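Local coordinates for eukaryotic translation initiation factor 4 gamma 2 (Homo sapiens, PDB 4IUL), which probably takes part in translation initiation by binding the helicase eIF4A through its MIF4G domain, an all-helical array of HEAT repeats, at residues E44-G49 with L82-D87; K115-F120 with E170-K175; L229-E234 with L242-V247. One frame throughout, in Å; residues are numbered along the deposited sequence.

Contact 1 (E44-G49 with L82-D87); sequences ELLNVG and LRLAED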
loop_
_atom_site.group_PDB
_atom_site.type_symbol
_atom_site.label_atom_id
_atom_site.label_comp_id
_atom_site.label_asym_id
_atom_site.label_seq_id
_atom_site.Cartn_x
_atom_site.Cartn_y
_atom_site.Cartn_z
ATOM N N GLU A 44 4.439 6.589 -22.156
ATOM C CA GLU A 44 3.884 7.927 -22.332
ATOM C C GLU A 44 4.031 8.720 -21.031
ATOM O O GLU A 44 4.445 9.884 -21.039
ATOM C CB GLU A 44 2.405 7.838 -22.714
ATOM C CG GLU A 44 1.885 9.063 -23.454
ATOM C CD GLU A 44 0.376 9.033 -23.642
ATOM O OE1 GLU A 44 -0.176 7.928 -23.859
ATOM O OE2 GLU A 44 -0.250 10.117 -23.582
ATOM N N LEU A 45 3.704 8.078 -19.915
ATOM C CA LEU A 45 3.797 8.717 -18.611
ATOM C C LEU A 45 5.223 9.155 -18.312
ATOM O O LEU A 45 5.441 10.221 -17.733
ATOM C CB LEU A 45 3.301 7.770 -17.515
ATOM C CG LEU A 45 3.235 8.358 -16.103
ATOM C CD1 LEU A 45 2.502 9.698 -16.139
ATOM C CD2 LEU A 45 2.525 7.383 -15.171
ATOM N N LEU A 46 6.188 8.330 -18.711
ATOM C CA LEU A 46 7.600 8.636 -18.498
ATOM C C LEU A 46 8.062 9.815 -19.351
ATOM O O LEU A 46 8.964 10.561 -18.969
ATOM C CB LEU A 46 8.465 7.416 -18.832
ATOM C CG LEU A 46 8.580 6.314 -17.778
ATOM C CD1 LEU A 46 9.219 5.072 -18.384
ATOM C CD2 LEU A 46 9.406 6.829 -16.608
ATOM N N ASN A 47 7.429 9.986 -20.505
ATOM C CA ASN A 47 7.799 11.054 -21.417
ATOM C C ASN A 47 7.431 12.450 -20.921
ATOM O O ASN A 47 8.151 13.411 -21.197
ATOM C CB ASN A 47 7.161 10.801 -22.790
ATOM C CG ASN A 47 7.520 11.872 -23.812
ATOM O OD1 ASN A 47 8.697 12.104 -24.098
ATOM N ND2 ASN A 47 6.504 12.526 -24.368
ATOM N N VAL A 48 6.328 12.562 -20.183
ATOM C CA VAL A 48 5.877 13.868 -19.694
ATOM C C VAL A 48 5.800 14.064 -18.169
ATOM O O VAL A 48 5.682 15.196 -17.692
ATOM C CB VAL A 48 4.492 14.208 -20.286
ATOM C CG1 VAL A 48 3.432 13.271 -19.709
ATOM C CG2 VAL A 48 4.149 15.660 -20.006
ATOM N N GLY A 49 5.892 12.982 -17.403
ATOM C CA GLY A 49 5.784 13.113 -15.961
ATOM C C GLY A 49 7.033 13.105 -15.099
ATOM O O GLY A 49 6.942 12.787 -13.917
ATOM N N LEU A 82 7.601 1.804 -9.680
ATOM C CA LEU A 82 8.961 1.273 -9.785
ATOM C C LEU A 82 9.713 1.879 -10.970
ATOM O O LEU A 82 10.853 2.312 -10.830
ATOM C CB LEU A 82 8.936 -0.247 -9.931
ATOM C CG LEU A 82 10.283 -0.927 -10.241
ATOM C CD1 LEU A 82 11.316 -0.604 -9.147
ATOM C CD2 LEU A 82 10.072 -2.447 -10.344
ATOM N N ARG A 83 9.070 1.899 -12.135
ATOM C CA ARG A 83 9.673 2.453 -13.347
ATOM C C ARG A 83 10.056 3.920 -13.156
ATOM O O ARG A 83 11.159 4.339 -13.518
ATOM C CB ARG A 83 8.696 2.328 -14.522
ATOM C CG ARG A 83 8.124 0.927 -14.710
ATOM C CD ARG A 83 9.130 -0.057 -15.317
ATOM N NE ARG A 83 9.280 0.150 -16.757
ATOM C CZ ARG A 83 10.091 1.049 -17.307
ATOM N NH1 ARG A 83 10.845 1.828 -16.538
ATOM N NH2 ARG A 83 10.127 1.190 -18.628
ATOM N N LEU A 84 9.140 4.701 -12.586
ATOM C CA LEU A 84 9.393 6.121 -12.349
ATOM C C LEU A 84 10.522 6.324 -11.338
ATOM O O LEU A 84 11.353 7.222 -11.493
ATOM C CB LEU A 84 8.116 6.815 -11.852
ATOM C CG LEU A 84 6.992 6.905 -12.893
ATOM C CD1 LEU A 84 5.721 7.464 -12.265
ATOM C CD2 LEU A 84 7.450 7.790 -14.035
ATOM N N ALA A 85 10.554 5.484 -10.307
ATOM C CA ALA A 85 11.590 5.588 -9.288
ATOM C C ALA A 85 12.977 5.380 -9.877
ATOM O O ALA A 85 13.947 6.021 -9.460
ATOM C CB ALA A 85 11.344 4.566 -8.180
ATOM N N GLU A 86 13.068 4.486 -10.853
ATOM C CA GLU A 86 14.349 4.180 -11.466
ATOM C C GLU A 86 14.760 5.145 -12.568
ATOM O O GLU A 86 15.944 5.434 -12.717
ATOM C CB GLU A 86 14.349 2.743 -12.015
ATOM C CG GLU A 86 14.003 1.677 -10.969
ATOM C CD GLU A 86 14.162 0.245 -11.478
ATOM O OE1 GLU A 86 13.707 -0.054 -12.604
ATOM O OE2 GLU A 86 14.733 -0.590 -10.741
ATOM N N ASP A 87 13.796 5.663 -13.324
ATOM C CA ASP A 87 14.126 6.562 -14.431
ATOM C C ASP A 87 14.049 8.073 -14.182
ATOM O O ASP A 87 14.758 8.839 -14.828
ATOM C CB ASP A 87 13.286 6.194 -15.664
ATOM C CG ASP A 87 13.482 4.738 -16.092
ATOM O OD1 ASP A 87 14.518 4.145 -15.716
ATOM O OD2 ASP A 87 12.612 4.191 -16.808
#

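Contact 2 (K115-F120 with E170-K175); sequences KLQDEF and ESILHK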
loop_
_atom_site.group_PDB
_atom_site.type_symbol
_atom_site.label_atom_id
_atom_site.label_comp_id
_atom_site.label_asym_id
_atom_site.label_seq_id
_atom_site.Cartn_x
_atom_site.Cartn_y
_atom_site.Cartn_z
ATOM N N LYS A 115 4.090 10.472 0.825
ATOM C CA LYS A 115 2.675 10.467 0.466
ATOM C C LYS A 115 1.894 9.296 1.067
ATOM O O LYS A 115 0.790 9.482 1.573
ATOM C CB LYS A 115 2.500 10.452 -1.057
ATOM C CG LYS A 115 1.044 10.317 -1.517
ATOM C CD LYS A 115 0.351 11.671 -1.725
ATOM C CE LYS A 115 0.116 12.440 -0.440
ATOM N NZ LYS A 115 -0.609 13.726 -0.690
ATOM N N LEU A 116 2.441 8.086 1.005
ATOM C CA LEU A 116 1.718 6.958 1.576
ATOM C C LEU A 116 1.565 7.066 3.084
ATOM O O LEU A 116 0.571 6.617 3.641
ATOM C CB LEU A 116 2.369 5.642 1.173
ATOM C CG LEU A 116 1.658 5.270 -0.129
ATOM C CD1 LEU A 116 2.658 4.956 -1.202
ATOM C CD2 LEU A 116 0.702 4.130 0.124
ATOM N N GLN A 117 2.537 7.682 3.744
ATOM C CA GLN A 117 2.436 7.877 5.179
ATOM C C GLN A 117 1.205 8.767 5.411
ATOM O O GLN A 117 0.454 8.571 6.374
ATOM C CB GLN A 117 3.699 8.565 5.708
ATOM C CG GLN A 117 3.716 8.777 7.222
ATOM C CD GLN A 117 3.414 7.502 7.993
ATOM O OE1 GLN A 117 4.099 6.489 7.840
ATOM N NE2 GLN A 117 2.380 7.548 8.831
ATOM N N ASP A 118 0.998 9.731 4.511
ATOM C CA ASP A 118 -0.138 10.651 4.606
ATOM C C ASP A 118 -1.484 9.958 4.387
ATOM O O ASP A 118 -2.418 10.143 5.171
ATOM C CB ASP A 118 -0.020 11.790 3.586
ATOM C CG ASP A 118 1.212 12.649 3.793
ATOM O OD1 ASP A 118 1.587 12.905 4.959
ATOM O OD2 ASP A 118 1.795 13.089 2.776
ATOM N N GLU A 119 -1.605 9.184 3.311
ATOM C CA GLU A 119 -2.867 8.499 3.065
ATOM C C GLU A 119 -3.199 7.576 4.234
ATOM O O GLU A 119 -4.347 7.511 4.664
ATOM C CB GLU A 119 -2.825 7.690 1.760
ATOM C CG GLU A 119 -3.101 8.498 0.501
ATOM C CD GLU A 119 -4.533 9.022 0.422
ATOM O OE1 GLU A 119 -4.965 9.731 1.353
ATOM O OE2 GLU A 119 -5.229 8.733 -0.577
ATOM N N PHE A 120 -2.194 6.887 4.767
ATOM C CA PHE A 120 -2.446 5.977 5.878
ATOM C C PHE A 120 -3.033 6.674 7.104
ATOM O O PHE A 120 -3.910 6.118 7.767
ATOM C CB PHE A 120 -1.180 5.217 6.290
ATOM C CG PHE A 120 -1.456 4.054 7.210
ATOM C CD1 PHE A 120 -2.106 2.915 6.734
ATOM C CD2 PHE A 120 -1.091 4.102 8.548
ATOM C CE1 PHE A 120 -2.387 1.845 7.576
ATOM C CE2 PHE A 120 -1.369 3.036 9.401
ATOM C CZ PHE A 120 -2.018 1.903 8.915
ATOM N N GLU A 170 9.843 -0.793 6.432
ATOM C CA GLU A 170 9.335 -1.687 7.480
ATOM C C GLU A 170 8.348 -1.082 8.467
ATOM O O GLU A 170 7.371 -1.722 8.866
ATOM C CB GLU A 170 10.490 -2.273 8.299
ATOM C CG GLU A 170 11.408 -3.220 7.560
ATOM C CD GLU A 170 12.185 -4.131 8.520
ATOM O OE1 GLU A 170 12.770 -3.618 9.497
ATOM O OE2 GLU A 170 12.206 -5.362 8.297
ATOM N N SER A 171 8.618 0.145 8.877
ATOM C CA SER A 171 7.772 0.808 9.845
ATOM C C SER A 171 6.282 0.848 9.498
ATOM O O SER A 171 5.444 0.461 10.315
ATOM C CB SER A 171 8.286 2.226 10.083
ATOM O OG SER A 171 7.580 2.818 11.152
ATOM N N ILE A 172 5.947 1.304 8.296
ATOM C CA ILE A 172 4.539 1.400 7.907
ATOM C C ILE A 172 3.899 0.031 7.717
ATOM O O ILE A 172 2.693 -0.130 7.933
ATOM C CB ILE A 172 4.347 2.256 6.618
ATOM C CG1 ILE A 172 2.884 2.708 6.513
ATOM C CG2 ILE A 172 4.715 1.469 5.402
ATOM C CD1 ILE A 172 2.607 3.696 5.397
ATOM N N LEU A 173 4.697 -0.954 7.316
ATOM C CA LEU A 173 4.175 -2.304 7.142
ATOM C C LEU A 173 3.752 -2.853 8.509
ATOM O O LEU A 173 2.666 -3.412 8.644
ATOM C CB LEU A 173 5.224 -3.209 6.503
ATOM C CG LEU A 173 5.502 -2.974 5.018
ATOM C CD1 LEU A 173 6.713 -3.782 4.610
ATOM C CD2 LEU A 173 4.285 -3.367 4.182
ATOM N N HIS A 174 4.597 -2.685 9.526
ATOM C CA HIS A 174 4.251 -3.161 10.871
ATOM C C HIS A 174 3.003 -2.420 11.365
ATOM O O HIS A 174 2.184 -2.978 12.094
ATOM C CB HIS A 174 5.414 -2.938 11.857
ATOM C CG HIS A 174 6.507 -3.958 11.747
ATOM N ND1 HIS A 174 6.370 -5.248 12.212
ATOM C CD2 HIS A 174 7.733 -3.894 11.172
ATOM C CE1 HIS A 174 7.460 -5.937 11.923
ATOM N NE2 HIS A 174 8.302 -5.140 11.289
ATOM N N LYS A 175 2.860 -1.165 10.958
ATOM C CA LYS A 175 1.714 -0.362 11.371
ATOM C C LYS A 175 0.424 -0.903 10.744
ATOM O O LYS A 175 -0.646 -0.822 11.346
ATOM C CB LYS A 175 1.932 1.102 10.974
ATOM C CG LYS A 175 1.493 2.093 12.029
ATOM C CD LYS A 175 2.110 3.464 11.796
ATOM C CE LYS A 175 3.615 3.426 11.972
ATOM N NZ LYS A 175 4.244 4.752 11.707
#

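Contact 3 (L229-E234 with L242-V247); sequences LMLSKE and LLQDTV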
loop_
_atom_site.group_PDB
_atom_site.type_symbol
_atom_site.label_atom_id
_atom_site.label_comp_id
_atom_site.label_asym_id
_atom_site.label_seq_id
_atom_site.Cartn_x
_atom_site.Cartn_y
_atom_site.Cartn_z
ATOM N N LEU A 229 -6.545 -17.757 17.166
ATOM C CA LEU A 229 -7.709 -17.269 16.430
ATOM C C LEU A 229 -8.091 -18.235 15.312
ATOM O O LEU A 229 -9.215 -18.192 14.803
ATOM C CB LEU A 229 -7.436 -15.890 15.809
ATOM C CG LEU A 229 -7.181 -14.662 16.689
ATOM C CD1 LEU A 229 -6.916 -13.458 15.796
ATOM C CD2 LEU A 229 -8.372 -14.395 17.593
ATOM N N MET A 230 -7.158 -19.099 14.923
ATOM C CA MET A 230 -7.427 -20.051 13.853
ATOM C C MET A 230 -8.299 -21.206 14.317
ATOM O O MET A 230 -8.684 -22.060 13.520
ATOM C CB MET A 230 -6.122 -20.591 13.265
ATOM C CG MET A 230 -5.177 -21.198 14.271
ATOM S SD MET A 230 -3.738 -21.909 13.454
ATOM C CE MET A 230 -4.001 -23.656 13.779
ATOM N N LEU A 231 -8.605 -21.231 15.610
ATOM C CA LEU A 231 -9.450 -22.275 16.175
ATOM C C LEU A 231 -10.719 -21.651 16.737
ATOM O O LEU A 231 -11.482 -22.301 17.458
ATOM C CB LEU A 231 -8.707 -23.033 17.278
ATOM C CG LEU A 231 -8.059 -24.372 16.905
ATOM C CD1 LEU A 231 -7.179 -24.225 15.674
ATOM C CD2 LEU A 231 -7.250 -24.871 18.087
ATOM N N SER A 232 -10.935 -20.383 16.399
ATOM C CA SER A 232 -12.109 -19.652 16.853
ATOM C C SER A 232 -13.352 -20.136 16.116
ATOM O O SER A 232 -13.327 -20.347 14.901
ATOM C CB SER A 232 -11.923 -18.154 16.610
ATOM O OG SER A 232 -13.068 -17.431 17.023
ATOM N N LYS A 233 -14.439 -20.315 16.856
ATOM C CA LYS A 233 -15.687 -20.776 16.263
ATOM C C LYS A 233 -16.482 -19.606 15.687
ATOM O O LYS A 233 -17.527 -19.794 15.069
ATOM C CB LYS A 233 -16.526 -21.511 17.312
ATOM C CG LYS A 233 -16.878 -20.672 18.530
ATOM C CD LYS A 233 -17.813 -21.425 19.465
ATOM C CE LYS A 233 -18.296 -20.542 20.605
ATOM N NZ LYS A 233 -19.341 -21.229 21.414
ATOM N N GLU A 234 -15.968 -18.396 15.881
ATOM C CA GLU A 234 -16.632 -17.196 15.389
ATOM C C GLU A 234 -16.233 -16.865 13.952
ATOM O O GLU A 234 -16.915 -16.095 13.273
ATOM C CB GLU A 234 -16.293 -16.009 16.291
ATOM C CG GLU A 234 -16.420 -16.291 17.782
ATOM C CD GLU A 234 -17.794 -16.802 18.167
ATOM O OE1 GLU A 234 -18.793 -16.104 17.883
ATOM O OE2 GLU A 234 -17.875 -17.901 18.756
ATOM N N LEU A 242 -7.020 -20.237 6.309
ATOM C CA LEU A 242 -6.076 -19.317 5.687
ATOM C C LEU A 242 -5.026 -18.919 6.722
ATOM O O LEU A 242 -3.865 -18.689 6.387
ATOM C CB LEU A 242 -6.812 -18.074 5.180
ATOM C CG LEU A 242 -6.316 -17.451 3.874
ATOM C CD1 LEU A 242 -4.839 -17.113 3.996
ATOM C CD2 LEU A 242 -6.541 -18.420 2.729
ATOM N N LEU A 243 -5.442 -18.842 7.981
ATOM C CA LEU A 243 -4.522 -18.489 9.051
ATOM C C LEU A 243 -3.582 -19.660 9.308
ATOM O O LEU A 243 -2.375 -19.473 9.461
ATOM C CB LEU A 243 -5.291 -18.138 10.332
ATOM C CG LEU A 243 -6.109 -16.842 10.323
ATOM C CD1 LEU A 243 -7.033 -16.800 11.537
ATOM C CD2 LEU A 243 -5.168 -15.640 10.307
ATOM N N GLN A 244 -4.141 -20.868 9.340
ATOM C CA GLN A 244 -3.358 -22.076 9.575
ATOM C C GLN A 244 -2.282 -22.274 8.518
ATOM O O GLN A 244 -1.174 -22.709 8.829
ATOM C CB GLN A 244 -4.260 -23.312 9.604
ATOM C CG GLN A 244 -5.266 -23.335 10.742
ATOM C CD GLN A 244 -6.024 -24.652 10.829
ATOM O OE1 GLN A 244 -6.919 -24.816 11.664
ATOM N NE2 GLN A 244 -5.664 -25.602 9.967
ATOM N N ASP A 245 -2.605 -21.958 7.269
ATOM C CA ASP A 245 -1.638 -22.125 6.193
ATOM C C ASP A 245 -0.504 -21.104 6.288
ATOM O O ASP A 245 0.638 -21.403 5.940
ATOM C CB ASP A 245 -2.322 -22.005 4.828
ATOM C CG ASP A 245 -1.375 -22.302 3.674
ATOM O OD1 ASP A 245 -0.900 -23.458 3.577
ATOM O OD2 ASP A 245 -1.099 -21.382 2.870
ATOM N N THR A 246 -0.822 -19.900 6.755
ATOM C CA THR A 246 0.181 -18.848 6.894
ATOM C C THR A 246 1.126 -19.183 8.048
ATOM O O THR A 246 2.343 -19.112 7.907
ATOM C CB THR A 246 -0.488 -17.481 7.147
ATOM O OG1 THR A 246 -1.301 -17.138 6.019
ATOM C CG2 THR A 246 0.560 -16.398 7.349
ATOM N N VAL A 247 0.552 -19.558 9.185
ATOM C CA VAL A 247 1.322 -19.928 10.366
ATOM C C VAL A 247 2.297 -21.070 10.071
ATOM O O VAL A 247 3.467 -21.008 10.447
ATOM C CB VAL A 247 0.382 -20.346 11.513
ATOM C CG1 VAL A 247 1.130 -21.170 12.543
ATOM C CG2 VAL A 247 -0.197 -19.103 12.168
#

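Contact 1 (E44-G49 with L82-D87)
L46 meets L84 where two helices of the HEAT-repeat MIF4G domain, 38-48 and 74-87, converge; no hydrogen bond joins 44-49 to 82-87. Their local axes approach to 10.7 Å and run in the same general sense at 36°, and leucine side chains fill the space between them. The two leucines overlap alongside, pointing opposite ways, and L46 CD2 lies 3.4 Å from L84 CD2, tighter than an ordinary methyl contact. The other methyl of L46 reaches a polar neighbourhood: its CD1 stands 3.8 Å from D87 OD2 and 4.0 Å from R83 NH2. These two charges pair within their own helix, R83 NH1 donating to D87 OD2 at 3.0 Å. The bend of the arginine at chi2 (-75°) and again at chi3 curls the chain so that NH1 meets D87, one turn further on. The carboxylate oxygen lies close to the guanidinium plane, whereas NH1 comes from above the carboxylate, 38° out of its plane. Replacing L46 by an alanine removes both methyls, and is likely to leave a gap beside L84 CD2 and to take away the apolar neighbour of R83 and D87. Deeper in, L84 is packed by V59 and I63 of helix 53-69 and F108 of helix 107-127, while L45 rests on V26 of helix 13-31.

Contact 2 (K115-F120 with E170-K175)
I172 lies at the centre of the contact, its CD1 methyl among three groups of helix 107-127. It is 4.0 Å from the backbone oxygen L116 O, 4.0 Å from Q117 OE1 and 4.2 Å from F120 CB. The reach comes from an extended chain: CG1 is anti to the backbone N (chi1 -162°) and CD1 continues that line. L116 O is not left wanting by its methyl neighbour, since it accepts the helical bond from F120 N.

About one turn further along both helices F120 and K175 make a second patch. Ring atom CE2 of F120 is 4.0 Å from K175 CG, so the first carbons of the lysine chain touch the ring at that atom, while F120 CZ comes within 3.9 Å of K175 O. The ring departs from its helix with CG anti to the backbone N (chi1 -167°), which sends it across the gap. Q117 lies alongside I172, the two chains pointing opposite ways, and its amide is steered by a partner one turn further on, NE2 bonding to E121 OE2. K175 NZ stays 4.2 Å from Q117 OE1, too long for a hydrogen bond; none joins the two segments, which meet by packing.

Further out, helix 141-163 supports the first segment, with I159 and L162 touching L116 and M152 against F120. Elsewhere on the second segment, E170 OE2 bonds to H212 NE2 and H174 ND1 to Y222 OH of helix 216-227, while L173 packs on V206 and L210 of helix 193-210. With local axes 11.4 Å apart and only 18° from parallel, the pair shows the side-by-side stacking of similarly directed helices that characterises HEAT-repeat solenoids such as the MIF4G domain.

Contact 3 (L229-E234 with L242-V247)
L229 to S232 form a type I beta turn, closed by the bond from S232 N to L229 O, and this turn brings M230 to within 5.8 Å of L243, CA to CA, on helix 237-251. Beyond it an ST turn follows, in which S232 OG accepts from E234 N.

M230 carries most of the contact. Its CB meets L243 CB at 3.9 Å, and the remainder of the methionine runs nearly perpendicular to Q244. CG sits between the backbone N and the carbonyl carbon (chi1 54°); this and the extended chi2 bring SD beside Q244 CG, and the turn at chi3 (-113°) brings CE to it as well. Q244 CG is 3.4 Å from M230 SD and 3.3 Å from M230 CE. L231 adds a looser touch, its CD1 standing 4.1 Å from Q244 OE1. L243 CD1 also lies 4.4 Å from L229 CB, and L243 packs on C200 of helix 193-210.

Within the helix T246 OG1 donates to L242 O, which also accepts from T246 N, and D245 OD2 forms a salt bridge to R204 NH1. No hydrogen bond spans the two segments, so they meet by van der Waals contact of methionine, leucine and glutamine methylene groups, which probably does not depend on the direction of any polar group.

In the fold
From the N terminus the three contacts close in series, and none crosses or encloses another. Contact 1 comes first, bringing helix 74-87 back to helix 38-48 after the chain has passed through helix 53-69. Helix 107-127, the next in the chain after a partly unmodelled linker, opens contact 2, which closes a longer excursion through helix 141-163 by joining helix 107-127 to helix 170-181 near the middle of the domain. Contact 3 is the most local, a loop after helix 216-227 folding onto the next helix, 237-251. Contacts 1 and 3 lie on opposite sides of the chain's centre, about 42 Å apart between centres, so together the three sample both flanks and the middle of the solenoid.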